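Local structure of selenium-binding protein (Sulfolobus tokodaii, 2ECE) at residues L167-D170 against E175-G178; L256-D261 against W283-E288; R346-S351 against P356-K361. The protein is of unknown function but adopts a beta-propeller fold and, as a member of the selenium-binding protein family, may bind selenium. One frame throughout, in Å; residues are numbered along the deposited sequence.

Interaction 1 (L167-D170 against E175-G178); sequences LMLD and EPLG
Leu177 lies along the backbone of Met168-Asp170, tied to it by Leu177 N donating to Met168 O at 2.8 Å, an almost straight bond (175°). From there its side chain climbs over the partner strand. CB passes 3.6 Å from Met168 O, and CG, anti to the carbonyl carbon of Leu177 (chi1 -67°), comes to 3.8 Å from Asp170 N. The branch then divides its contacts: CD1 lies over the peptide link from Leu169 to Asp170 and also reaches Met168 CB at 4.1 Å, while CD2 touches Asp170 CB at 4.2 Å. Two further backbone bonds flank this pair, Met168 N to Gly178 O and Asp170 N to Glu175 O, both 3.0 Å. Leu169 CD2 sits over one face of the Pro176 ring, 3.6 Å from Pro176 CA. The carboxylate of Asp170 turns to the connecting loop, where OD2 accepts from Tyr172 N and Ser173 N. The hairpin forms one border of its four-stranded sheet: strand 150-154 pairs with 165-169 on the inner side, Leu169 and Pro176 pack on Ile126 of strand 121-126 in the preceding sheet, and Val134 of helix 128-135 meets Pro176.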
loop_
_atom_site.group_PDB
_atom_site.type_symbol
_atom_site.label_atom_id
_atom_site.label_comp_id
_atom_site.label_asym_id
_atom_site.label_seq_id
_atom_site.Cartn_x
_atom_site.Cartn_y
_atom_site.Cartn_z
ATOM N N LEU A 167 3.547 3.443 15.525
ATOM C CA LEU A 167 2.972 4.224 16.614
ATOM C C LEU A 167 1.481 3.937 16.623
ATOM O O LEU A 167 0.940 3.383 15.662
ATOM C CB LEU A 167 3.203 5.725 16.415
ATOM C CG LEU A 167 2.532 6.383 15.209
ATOM C CD1 LEU A 167 1.707 7.576 15.667
ATOM C CD2 LEU A 167 3.597 6.818 14.220
ATOM N N MET A 168 0.818 4.323 17.706
ATOM C CA MET A 168 -0.609 4.096 17.843
ATOM C C MET A 168 -1.345 5.398 18.116
ATOM O O MET A 168 -0.780 6.338 18.687
ATOM C CB MET A 168 -0.864 3.116 18.986
ATOM C CG MET A 168 -0.338 1.711 18.725
ATOM S SD MET A 168 -0.093 0.806 20.253
ATOM C CE MET A 168 -1.773 0.332 20.675
ATOM N N LEU A 169 -2.598 5.451 17.677
ATOM C CA LEU A 169 -3.453 6.617 17.890
ATOM C C LEU A 169 -4.674 6.108 18.632
ATOM O O LEU A 169 -5.169 5.010 18.351
ATOM C CB LEU A 169 -3.944 7.225 16.577
ATOM C CG LEU A 169 -3.065 7.914 15.543
ATOM C CD1 LEU A 169 -4.011 8.596 14.545
ATOM C CD2 LEU A 169 -2.143 8.938 16.185
ATOM N N ASP A 170 -5.166 6.915 19.563
ATOM C CA ASP A 170 -6.334 6.557 20.346
ATOM C C ASP A 170 -7.582 6.510 19.458
ATOM O O ASP A 170 -7.803 7.414 18.651
ATOM C CB ASP A 170 -6.527 7.590 21.447
ATOM C CG ASP A 170 -7.599 7.195 22.414
ATOM O OD1 ASP A 170 -7.273 6.515 23.412
ATOM O OD2 ASP A 170 -8.769 7.551 22.165
ATOM N N GLU A 175 -5.633 11.047 19.176
ATOM C CA GLU A 175 -4.369 11.632 19.619
ATOM C C GLU A 175 -3.307 10.540 19.673
ATOM O O GLU A 175 -3.612 9.389 19.977
ATOM C CB GLU A 175 -4.535 12.259 21.007
ATOM C CG GLU A 175 -5.525 13.420 21.062
ATOM C CD GLU A 175 -4.927 14.742 20.602
ATOM O OE1 GLU A 175 -3.835 14.736 19.990
ATOM O OE2 GLU A 175 -5.561 15.791 20.848
ATOM N N PRO A 176 -2.044 10.889 19.386
ATOM C CA PRO A 176 -0.962 9.902 19.413
ATOM C C PRO A 176 -0.783 9.349 20.815
ATOM O O PRO A 176 -0.815 10.102 21.787
ATOM C CB PRO A 176 0.266 10.709 18.994
ATOM C CG PRO A 176 -0.291 11.940 18.347
ATOM C CD PRO A 176 -1.501 12.238 19.171
ATOM N N LEU A 177 -0.605 8.039 20.928
ATOM C CA LEU A 177 -0.374 7.433 22.228
ATOM C C LEU A 177 1.135 7.293 22.400
ATOM O O LEU A 177 1.693 7.690 23.419
ATOM C CB LEU A 177 -1.055 6.070 22.309
ATOM C CG LEU A 177 -2.585 6.154 22.283
ATOM C CD1 LEU A 177 -3.170 4.788 21.975
ATOM C CD2 LEU A 177 -3.093 6.688 23.626
ATOM N N GLY A 178 1.794 6.745 21.383
ATOM C CA GLY A 178 3.235 6.572 21.445
ATOM C C GLY A 178 3.686 5.361 20.653
ATOM O O GLY A 178 2.922 4.827 19.848
#

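Interaction 2 (L256-D261 against W283-E288); sequences LRPLHD and WLWFYE
The indole of Trp285 meets Pro258 at the rim of its six-membered ring: Pro258 CG sits in the ring plane at the edge, 3.8 Å from CH2. Pro258 CA comes to 3.7 Å from CZ2 of Trp285 at a slant, and Leu256 approaches the five-membered part in a similarly oblique way, its CD2 3.7 Å from Trp285 NE1. The side chains of Leu256 and Trp285 cross at about a right angle. Ile230 and Phe232 of strand 229-234 also touch the indole, and Ile230 reaches Leu256 as well. The ring is thrown across by chi1 of 43°, which holds CG between the backbone N and carbonyl carbon of Trp285.

Trp285 NE1 is not left without an acceptor in this buried place: it donates to Phe268 O, which helps to set the rotation of the indole while its benzo edge rests against the proline. Arg257, whose side chain starts out away from the tryptophan, bends back so that NH1 donates to Leu256 O at 3.1 Å; the oxygen lies in the guanidinium plane, but the donor stands above the carbonyl plane. The same NH1 is salt-bridged to Glu255, and NH2 to Asp325.

The axes of strands 256-258 and 283-288 come no closer than 8.9 Å, because strand 266-274 runs between them and bonds to both. A large side chain thus reaches over a middle strand to its next-but-one neighbour, on the surface packed against the preceding sheet, as in the apolar layers between blades of a beta propeller.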
loop_
_atom_site.group_PDB
_atom_site.type_symbol
_atom_site.label_atom_id
_atom_site.label_comp_id
_atom_site.label_asym_id
_atom_site.label_seq_id
_atom_site.Cartn_x
_atom_site.Cartn_y
_atom_site.Cartn_z
ATOM N N LEU A 256 3.197 -6.043 2.876
ATOM C CA LEU A 256 2.885 -7.282 3.600
ATOM C C LEU A 256 1.432 -7.646 3.461
ATOM O O LEU A 256 0.563 -6.841 3.803
ATOM C CB LEU A 256 3.227 -7.142 5.098
ATOM C CG LEU A 256 4.701 -7.292 5.469
ATOM C CD1 LEU A 256 4.972 -6.692 6.836
ATOM C CD2 LEU A 256 5.066 -8.768 5.433
ATOM N N ARG A 257 1.147 -8.848 2.973
ATOM C CA ARG A 257 -0.241 -9.234 2.781
ATOM C C ARG A 257 -0.594 -10.611 3.331
ATOM O O ARG A 257 -0.401 -11.627 2.666
ATOM C CB ARG A 257 -0.599 -9.183 1.291
ATOM C CG ARG A 257 -0.460 -7.802 0.643
ATOM C CD ARG A 257 -1.532 -6.808 1.123
ATOM N NE ARG A 257 -1.456 -5.543 0.383
ATOM C CZ ARG A 257 -0.609 -4.554 0.654
ATOM N NH1 ARG A 257 0.242 -4.656 1.666
ATOM N NH2 ARG A 257 -0.592 -3.472 -0.110
ATOM N N PRO A 258 -1.088 -10.658 4.576
ATOM C CA PRO A 258 -1.477 -11.930 5.197
ATOM C C PRO A 258 -2.690 -12.431 4.399
ATOM O O PRO A 258 -3.393 -11.620 3.788
ATOM C CB PRO A 258 -1.908 -11.512 6.607
ATOM C CG PRO A 258 -1.138 -10.234 6.857
ATOM C CD PRO A 258 -1.219 -9.536 5.524
ATOM N N LEU A 259 -2.940 -13.739 4.375
ATOM C CA LEU A 259 -4.137 -14.196 3.679
ATOM C C LEU A 259 -5.282 -13.648 4.537
ATOM O O LEU A 259 -5.111 -13.423 5.742
ATOM C CB LEU A 259 -4.208 -15.726 3.601
ATOM C CG LEU A 259 -3.255 -16.413 2.614
ATOM C CD1 LEU A 259 -3.739 -17.842 2.362
ATOM C CD2 LEU A 259 -3.208 -15.652 1.306
ATOM N N HIS A 260 -6.434 -13.414 3.925
ATOM C CA HIS A 260 -7.569 -12.858 4.651
ATOM C C HIS A 260 -8.199 -13.809 5.671
ATOM O O HIS A 260 -8.691 -13.373 6.718
ATOM C CB HIS A 260 -8.606 -12.365 3.643
ATOM C CG HIS A 260 -8.075 -11.318 2.708
ATOM N ND1 HIS A 260 -7.880 -10.005 3.087
ATOM C CD2 HIS A 260 -7.651 -11.404 1.426
ATOM C CE1 HIS A 260 -7.358 -9.330 2.079
ATOM N NE2 HIS A 260 -7.209 -10.155 1.059
ATOM N N ASP A 261 -8.173 -15.102 5.362
ATOM C CA ASP A 261 -8.720 -16.141 6.242
ATOM C C ASP A 261 -7.786 -16.217 7.447
ATOM O O ASP A 261 -6.649 -16.665 7.318
ATOM C CB ASP A 261 -8.714 -17.480 5.505
ATOM C CG ASP A 261 -9.371 -18.603 6.297
ATOM O OD1 ASP A 261 -9.477 -18.514 7.539
ATOM O OD2 ASP A 261 -9.773 -19.596 5.658
ATOM N N TRP A 283 7.644 -13.446 -1.954
ATOM C CA TRP A 283 7.938 -14.456 -0.961
ATOM C C TRP A 283 6.726 -14.801 -0.120
ATOM O O TRP A 283 5.938 -13.927 0.240
ATOM C CB TRP A 283 9.071 -13.978 -0.055
ATOM C CG TRP A 283 10.392 -13.852 -0.752
ATOM C CD1 TRP A 283 10.726 -12.963 -1.737
ATOM C CD2 TRP A 283 11.562 -14.638 -0.506
ATOM N NE1 TRP A 283 12.036 -13.148 -2.116
ATOM C CE2 TRP A 283 12.571 -14.170 -1.378
ATOM C CE3 TRP A 283 11.855 -15.694 0.365
ATOM C CZ2 TRP A 283 13.858 -14.724 -1.401
ATOM C CZ3 TRP A 283 13.142 -16.247 0.341
ATOM C CH2 TRP A 283 14.122 -15.759 -0.537
ATOM N N LEU A 284 6.587 -16.088 0.181
ATOM C CA LEU A 284 5.490 -16.584 1.001
ATOM C C LEU A 284 6.027 -16.862 2.397
ATOM O O LEU A 284 6.920 -17.692 2.564
ATOM C CB LEU A 284 4.931 -17.886 0.411
ATOM C CG LEU A 284 3.868 -18.656 1.205
ATOM C CD1 LEU A 284 2.591 -17.840 1.267
ATOM C CD2 LEU A 284 3.597 -20.010 0.540
ATOM N N TRP A 285 5.513 -16.152 3.395
ATOM C CA TRP A 285 5.933 -16.397 4.768
ATOM C C TRP A 285 4.808 -17.229 5.368
ATOM O O TRP A 285 3.635 -16.968 5.103
ATOM C CB TRP A 285 6.132 -15.084 5.545
ATOM C CG TRP A 285 5.076 -14.018 5.344
ATOM C CD1 TRP A 285 5.047 -13.062 4.362
ATOM C CD2 TRP A 285 3.936 -13.770 6.176
ATOM N NE1 TRP A 285 3.967 -12.232 4.538
ATOM C CE2 TRP A 285 3.268 -12.642 5.643
ATOM C CE3 TRP A 285 3.416 -14.387 7.321
ATOM C CZ2 TRP A 285 2.103 -12.118 6.218
ATOM C CZ3 TRP A 285 2.257 -13.866 7.893
ATOM C CH2 TRP A 285 1.614 -12.739 7.339
ATOM N N PHE A 286 5.163 -18.237 6.158
ATOM C CA PHE A 286 4.167 -19.124 6.753
ATOM C C PHE A 286 4.674 -19.804 8.023
ATOM O O PHE A 286 5.881 -19.993 8.195
ATOM C CB PHE A 286 3.762 -20.182 5.719
ATOM C CG PHE A 286 4.913 -21.021 5.222
ATOM C CD1 PHE A 286 5.170 -22.271 5.775
ATOM C CD2 PHE A 286 5.752 -20.550 4.213
ATOM C CE1 PHE A 286 6.245 -23.046 5.336
ATOM C CE2 PHE A 286 6.833 -21.315 3.766
ATOM C CZ PHE A 286 7.079 -22.568 4.331
ATOM N N TYR A 287 3.752 -20.168 8.911
ATOM C CA TYR A 287 4.119 -20.837 10.158
ATOM C C TYR A 287 3.876 -22.335 10.011
ATOM O O TYR A 287 2.787 -22.762 9.641
ATOM C CB TYR A 287 3.303 -20.285 11.328
ATOM C CG TYR A 287 3.742 -20.802 12.680
ATOM C CD1 TYR A 287 3.110 -21.900 13.274
ATOM C CD2 TYR A 287 4.789 -20.195 13.372
ATOM C CE1 TYR A 287 3.513 -22.374 14.526
ATOM C CE2 TYR A 287 5.197 -20.661 14.619
ATOM C CZ TYR A 287 4.554 -21.747 15.191
ATOM O OH TYR A 287 4.945 -22.198 16.433
ATOM N N GLU A 288 4.895 -23.126 10.321
ATOM C CA GLU A 288 4.803 -24.572 10.175
ATOM C C GLU A 288 5.870 -25.249 11.029
ATOM O O GLU A 288 6.956 -24.705 11.222
ATOM C CB GLU A 288 5.014 -24.916 8.700
ATOM C CG GLU A 288 4.709 -26.335 8.283
ATOM C CD GLU A 288 4.809 -26.493 6.780
ATOM O OE1 GLU A 288 5.838 -27.010 6.294
ATOM O OE2 GLU A 288 3.858 -26.075 6.083
#

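Interaction 3 (R346-S351 against P356-K361); sequences RQYDIS and PVLTGK
A classic beta bulge marks this hairpin of strands 344-349 and 357-363, where Thr359 and Gly360 both face Gln347. Gln347 O takes Thr359 N at 2.8 Å, nearly straight (171°), and only a weak bond from Gly360 N; Gly360 O in turn accepts from Gln347 N. Beyond the bulge the register has shifted by one, and Asp349 and Val357 form a hydrogen-bonded pair, with Asp349 N 2.6 Å from Val357 O.

On one face of the sheet Leu358 lies over the Tyr348 ring in a CH-pi contact, its CG 4.2 Å from the ring centroid and 26° off the normal. Pro356 CB comes in obliquely, 4.0 Å from Tyr348 CD2, and also touches Ile350 CG2. The phenol oxygen accepts from Arg346 NH1 at 3.0 Å, in the guanidinium plane, so the arginine and the tyrosine steady each other from the same strand. Arg346 runs extended beside Lys361, pointing the same way; Lys361 CE rests over one face of the guanidinium, 3.8 Å from Arg346 NE. Their like charges are probably eased by Glu344, which forms a salt bridge with Arg346 NE.

On the other face Asp349 CB packs on Thr359 CG2. With CG anti to its backbone N (chi1 176°), Asp349 brings OD2 to Ser351 N at 2.7 Å, an Asx turn, and the same oxygen accepts from Ser351 OG.

Ile298 and Ile300 of strand 291-304 cover Tyr348 from the preceding sheet, while strand 334-339 pairs with 344-349. This is the outer hairpin of a four-stranded antiparallel beta-propeller blade, packed against the blade before it.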
loop_
_atom_site.group_PDB
_atom_site.type_symbol
_atom_site.label_atom_id
_atom_site.label_comp_id
_atom_site.label_asym_id
_atom_site.label_seq_id
_atom_site.Cartn_x
_atom_site.Cartn_y
_atom_site.Cartn_z
ATOM N N ARG A 346 -0.286 -7.964 -12.946
ATOM C CA ARG A 346 -0.465 -9.389 -13.169
ATOM C C ARG A 346 -1.402 -9.977 -12.125
ATOM O O ARG A 346 -1.567 -9.422 -11.031
ATOM C CB ARG A 346 0.879 -10.117 -13.090
ATOM C CG ARG A 346 1.895 -9.687 -14.130
ATOM C CD ARG A 346 3.153 -10.535 -14.029
ATOM N NE ARG A 346 4.126 -10.193 -15.062
ATOM C CZ ARG A 346 5.201 -10.918 -15.348
ATOM N NH1 ARG A 346 5.453 -12.035 -14.680
ATOM N NH2 ARG A 346 6.023 -10.526 -16.309
ATOM N N GLN A 347 -2.009 -11.105 -12.479
ATOM C CA GLN A 347 -2.912 -11.824 -11.597
ATOM C C GLN A 347 -2.371 -13.242 -11.469
ATOM O O GLN A 347 -2.201 -13.938 -12.468
ATOM C CB GLN A 347 -4.324 -11.875 -12.186
ATOM C CG GLN A 347 -5.277 -12.771 -11.406
ATOM C CD GLN A 347 -6.540 -13.101 -12.179
ATOM O OE1 GLN A 347 -7.649 -12.733 -11.779
ATOM N NE2 GLN A 347 -6.380 -13.796 -13.295
ATOM N N TYR A 348 -2.084 -13.665 -10.244
ATOM C CA TYR A 348 -1.580 -15.010 -10.013
ATOM C C TYR A 348 -2.588 -15.818 -9.210
ATOM O O TYR A 348 -3.060 -15.375 -8.162
ATOM C CB TYR A 348 -0.257 -14.987 -9.247
ATOM C CG TYR A 348 0.942 -14.561 -10.052
ATOM C CD1 TYR A 348 1.206 -13.215 -10.291
ATOM C CD2 TYR A 348 1.825 -15.511 -10.572
ATOM C CE1 TYR A 348 2.324 -12.820 -11.028
ATOM C CE2 TYR A 348 2.945 -15.130 -11.309
ATOM C CZ TYR A 348 3.189 -13.781 -11.533
ATOM O OH TYR A 348 4.297 -13.396 -12.257
ATOM N N ASP A 349 -2.927 -16.997 -9.715
ATOM C CA ASP A 349 -3.854 -17.873 -9.016
ATOM C C ASP A 349 -3.031 -18.476 -7.884
ATOM O O ASP A 349 -2.015 -19.121 -8.129
ATOM C CB ASP A 349 -4.350 -18.972 -9.970
ATOM C CG ASP A 349 -5.242 -19.990 -9.285
ATOM O OD1 ASP A 349 -6.287 -20.346 -9.873
ATOM O OD2 ASP A 349 -4.900 -20.445 -8.173
ATOM N N ILE A 350 -3.443 -18.245 -6.646
ATOM C CA ILE A 350 -2.698 -18.798 -5.526
ATOM C C ILE A 350 -3.471 -19.873 -4.773
ATOM O O ILE A 350 -3.323 -20.014 -3.556
ATOM C CB ILE A 350 -2.242 -17.695 -4.528
ATOM C CG1 ILE A 350 -3.414 -16.788 -4.153
ATOM C CG2 ILE A 350 -1.111 -16.890 -5.140
ATOM C CD1 ILE A 350 -3.048 -15.743 -3.118
ATOM N N SER A 351 -4.295 -20.627 -5.500
ATOM C CA SER A 351 -5.064 -21.718 -4.902
ATOM C C SER A 351 -4.069 -22.530 -4.085
ATOM O O SER A 351 -4.390 -23.056 -3.020
ATOM C CB SER A 351 -5.694 -22.586 -5.992
ATOM O OG SER A 351 -6.617 -21.832 -6.758
ATOM N N PRO A 356 2.240 -20.383 -7.241
ATOM C CA PRO A 356 1.366 -19.425 -7.924
ATOM C C PRO A 356 1.350 -19.624 -9.440
ATOM O O PRO A 356 2.374 -19.921 -10.045
ATOM C CB PRO A 356 1.960 -18.069 -7.529
ATOM C CG PRO A 356 2.634 -18.357 -6.208
ATOM C CD PRO A 356 3.292 -19.678 -6.488
ATOM N N VAL A 357 0.182 -19.452 -10.046
ATOM C CA VAL A 357 0.041 -19.603 -11.484
ATOM C C VAL A 357 -0.418 -18.300 -12.130
ATOM O O VAL A 357 -1.444 -17.736 -11.750
ATOM C CB VAL A 357 -0.971 -20.726 -11.820
ATOM C CG1 VAL A 357 -1.327 -20.692 -13.300
ATOM C CG2 VAL A 357 -0.376 -22.074 -11.453
ATOM N N LEU A 358 0.349 -17.823 -13.106
ATOM C CA LEU A 358 0.017 -16.586 -13.815
ATOM C C LEU A 358 -1.264 -16.812 -14.624
ATOM O O LEU A 358 -1.294 -17.661 -15.516
ATOM C CB LEU A 358 1.157 -16.208 -14.769
ATOM C CG LEU A 358 1.573 -14.744 -14.966
ATOM C CD1 LEU A 358 2.234 -14.611 -16.334
ATOM C CD2 LEU A 358 0.381 -13.809 -14.875
ATOM N N THR A 359 -2.320 -16.063 -14.322
ATOM C CA THR A 359 -3.577 -16.230 -15.047
ATOM C C THR A 359 -4.076 -14.948 -15.702
ATOM O O THR A 359 -5.143 -14.937 -16.317
ATOM C CB THR A 359 -4.694 -16.763 -14.121
ATOM O OG1 THR A 359 -4.838 -15.891 -12.993
ATOM C CG2 THR A 359 -4.370 -18.177 -13.642
ATOM N N GLY A 360 -3.310 -13.870 -15.574
ATOM C CA GLY A 360 -3.726 -12.611 -16.169
ATOM C C GLY A 360 -2.614 -11.579 -16.192
ATOM O O GLY A 360 -1.839 -11.475 -15.240
ATOM N N LYS A 361 -2.541 -10.808 -17.276
ATOM C CA LYS A 361 -1.511 -9.782 -17.429
ATOM C C LYS A 361 -1.947 -8.666 -18.377
ATOM O O LYS A 361 -2.372 -8.932 -19.501
ATOM C CB LYS A 361 -0.224 -10.412 -17.967
ATOM C CG LYS A 361 0.886 -9.407 -18.256
ATOM C CD LYS A 361 1.998 -9.987 -19.128
ATOM C CE LYS A 361 2.707 -11.164 -18.478
ATOM N NZ LYS A 361 3.805 -11.670 -19.344
#

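The three contacts follow one another along the chain and occupy three different antiparallel sheets of the propeller. Interactions 1 and 3 each join the last two strands of a four-stranded sheet and lie on opposite sides of the chain's centre, with their own centres about 38 Å apart. Interaction 2 spans three strands of an intervening sheet, about 27 Å from interaction 1 and 16 Å from interaction 3, centre to centre. Strand 291-304 belongs to the sheet of interaction 2 and covers Tyr348 of interaction 3. The sheet running from strand 193-196 to strand 239-245 comes between those of interactions 1 and 2. Backbone bonding thus closes two hairpins within their blades, while side chains at all three contacts pack against the preceding blade.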